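Local coordinates for protein vascular endothelial growth factor homolog (Orf virus, PDB 2GNN) that acts as a disulfide-linked homodimeric viral growth factor of the PDGF/VEGF family that induces proliferation of endothelial cells, at residues V72-L77 with L90-H95. Numbering follows the deposited sequence.
Sequences VTMELL and LSFVEH. Unlike the reference sequence in segment 72-77: T73 (reference Ser).
V72 and F92 face each other as a hydrogen-bonded pair of two antiparallel strands, with V72 N giving a nearly straight bond to F92 O (2.8 Å, 166° at the hydrogen) and F92 N returning a more bent one to V72 O (2.7 Å). M74 and L90 form the same two-bond pair, and between the two pairs T73 and S91 form a non-hydrogen-bonded one whose side chains lie on the other face of the sheet. V72 O also lies at the edge of the F92 ring, in its plane.

V72, M74, L90 and F92 share a mainly apolar face with E94. With CG beside its backbone N (chi1 -64°) and an extended chain beyond, M74 runs across F92 at about a right angle; its CB lies 3.7 Å from F92 CE1, and its SD approaches the ring obliquely, 4.4 Å from the centroid, in a Met-aromatic contact. L76 CD1 approaches the ring edge at CZ and also touches L90 CD1 (3.8 Å).

E94 crosses V72 at about a right angle, its CG 3.4 Å from V72 CG2; the bend at chi2 (-98°) turns the carboxylate so that OE2 lies 3.2 Å from the same methyl and near M74 CE, while OE1 accepts a hydrogen bond from M51 N.

L50 of strand 47-54 packs against M74, F92 and E94, and T73 and M74 pair in parallel with a strand of the second subunit. The pairing is part of the long, twisted beta hairpin of strands 62-79 and 85-102, characteristic of the cystine-knot growth factor fold.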
loop_
_atom_site.group_PDB
_atom_site.type_symbol
_atom_site.label_atom_id
_atom_site.label_comp_id
_atom_site.label_asym_id
_atom_site.label_seq_id
_atom_site.Cartn_x
_atom_site.Cartn_y
_atom_site.Cartn_z
ATOM N N VAL B 72 11.104 -5.482 12.304
ATOM C CA VAL B 72 12.191 -5.325 11.341
ATOM C C VAL B 72 12.854 -3.976 11.534
ATOM O O VAL B 72 12.176 -2.971 11.753
ATOM C CB VAL B 72 11.721 -5.480 9.871
ATOM C CG1 VAL B 72 11.138 -6.860 9.628
ATOM C CG2 VAL B 72 10.715 -4.438 9.526
ATOM N N THR B 73 14.182 -3.973 11.462
ATOM C CA THR B 73 14.991 -2.763 11.622
ATOM C C THR B 73 15.296 -2.168 10.243
ATOM O O THR B 73 15.773 -2.871 9.358
ATOM C CB THR B 73 16.318 -3.083 12.370
ATOM O OG1 THR B 73 16.030 -3.738 13.610
ATOM C CG2 THR B 73 17.121 -1.831 12.655
ATOM N N MET B 74 15.018 -0.878 10.067
ATOM C CA MET B 74 15.387 -0.169 8.843
ATOM C C MET B 74 16.307 1.009 9.115
ATOM O O MET B 74 16.070 1.784 10.043
ATOM C CB MET B 74 14.138 0.329 8.122
ATOM C CG MET B 74 13.228 -0.778 7.629
ATOM S SD MET B 74 11.786 -0.095 6.815
ATOM C CE MET B 74 10.777 -1.563 6.753
ATOM N N GLU B 75 17.350 1.160 8.305
ATOM C CA GLU B 75 18.174 2.363 8.386
ATOM C C GLU B 75 17.605 3.525 7.561
ATOM O O GLU B 75 17.403 3.398 6.358
ATOM C CB GLU B 75 19.635 2.081 8.038
ATOM C CG GLU B 75 20.548 3.153 8.616
ATOM C CD GLU B 75 22.005 2.757 8.698
ATOM O OE1 GLU B 75 22.537 2.189 7.711
ATOM O OE2 GLU B 75 22.620 3.043 9.754
ATOM N N LEU B 76 17.329 4.635 8.241
ATOM C CA LEU B 76 16.744 5.845 7.668
ATOM C C LEU B 76 17.706 6.977 7.939
ATOM O O LEU B 76 18.564 6.856 8.793
ATOM C CB LEU B 76 15.471 6.227 8.417
ATOM C CG LEU B 76 14.169 5.467 8.286
ATOM C CD1 LEU B 76 13.310 6.002 9.355
ATOM C CD2 LEU B 76 13.524 5.750 6.964
ATOM N N LEU B 77 17.530 8.098 7.248
ATOM C CA LEU B 77 18.238 9.315 7.607
ATOM C C LEU B 77 17.320 10.123 8.485
ATOM O O LEU B 77 16.207 10.463 8.078
ATOM C CB LEU B 77 18.663 10.123 6.363
ATOM C CG LEU B 77 19.304 11.491 6.649
ATOM C CD1 LEU B 77 20.737 11.340 7.168
ATOM C CD2 LEU B 77 19.276 12.333 5.396
ATOM N N LEU B 90 15.804 2.135 13.046
ATOM C CA LEU B 90 14.535 2.105 13.767
ATOM C C LEU B 90 13.791 0.799 13.512
ATOM O O LEU B 90 14.044 0.123 12.526
ATOM C CB LEU B 90 13.681 3.305 13.385
ATOM C CG LEU B 90 14.246 4.683 13.742
ATOM C CD1 LEU B 90 13.392 5.790 13.144
ATOM C CD2 LEU B 90 14.404 4.866 15.264
ATOM N N SER B 91 12.885 0.436 14.417
ATOM C CA SER B 91 12.186 -0.846 14.369
ATOM C C SER B 91 10.760 -0.619 13.911
ATOM O O SER B 91 10.135 0.374 14.292
ATOM C CB SER B 91 12.196 -1.492 15.756
ATOM O OG SER B 91 11.601 -2.783 15.761
ATOM N N PHE B 92 10.259 -1.527 13.076
ATOM C CA PHE B 92 8.907 -1.419 12.519
ATOM C C PHE B 92 8.193 -2.755 12.631
ATOM O O PHE B 92 8.809 -3.815 12.542
ATOM C CB PHE B 92 8.949 -0.987 11.040
ATOM C CG PHE B 92 9.645 0.325 10.813
ATOM C CD1 PHE B 92 11.036 0.385 10.721
ATOM C CD2 PHE B 92 8.921 1.495 10.719
ATOM C CE1 PHE B 92 11.683 1.601 10.547
ATOM C CE2 PHE B 92 9.564 2.716 10.542
ATOM C CZ PHE B 92 10.952 2.758 10.444
ATOM N N VAL B 93 6.886 -2.700 12.828
ATOM C CA VAL B 93 6.087 -3.908 12.899
ATOM C C VAL B 93 5.605 -4.274 11.491
ATOM O O VAL B 93 4.997 -3.446 10.821
ATOM C CB VAL B 93 4.894 -3.722 13.874
ATOM C CG1 VAL B 93 4.051 -4.982 13.946
ATOM C CG2 VAL B 93 5.405 -3.348 15.273
ATOM N N GLU B 94 5.901 -5.498 11.048
ATOM C CA GLU B 94 5.362 -6.043 9.791
ATOM C C GLU B 94 4.420 -7.188 10.124
ATOM O O GLU B 94 4.654 -7.916 11.081
ATOM C CB GLU B 94 6.469 -6.627 8.910
ATOM C CG GLU B 94 7.692 -5.765 8.727
ATOM C CD GLU B 94 7.684 -4.970 7.440
ATOM O OE1 GLU B 94 6.965 -5.328 6.489
ATOM O OE2 GLU B 94 8.425 -3.982 7.373
ATOM N N HIS B 95 3.383 -7.378 9.320
ATOM C CA HIS B 95 2.499 -8.510 9.498
ATOM C C HIS B 95 2.942 -9.672 8.616
ATOM O O HIS B 95 3.199 -9.491 7.420
ATOM C CB HIS B 95 1.057 -8.116 9.196
ATOM C CG HIS B 95 0.543 -7.012 10.063
ATOM N ND1 HIS B 95 -0.531 -6.222 9.709
ATOM C CD2 HIS B 95 0.967 -6.552 11.263
ATOM C CE1 HIS B 95 -0.749 -5.329 10.655
ATOM N NE2 HIS B 95 0.140 -5.514 11.614
#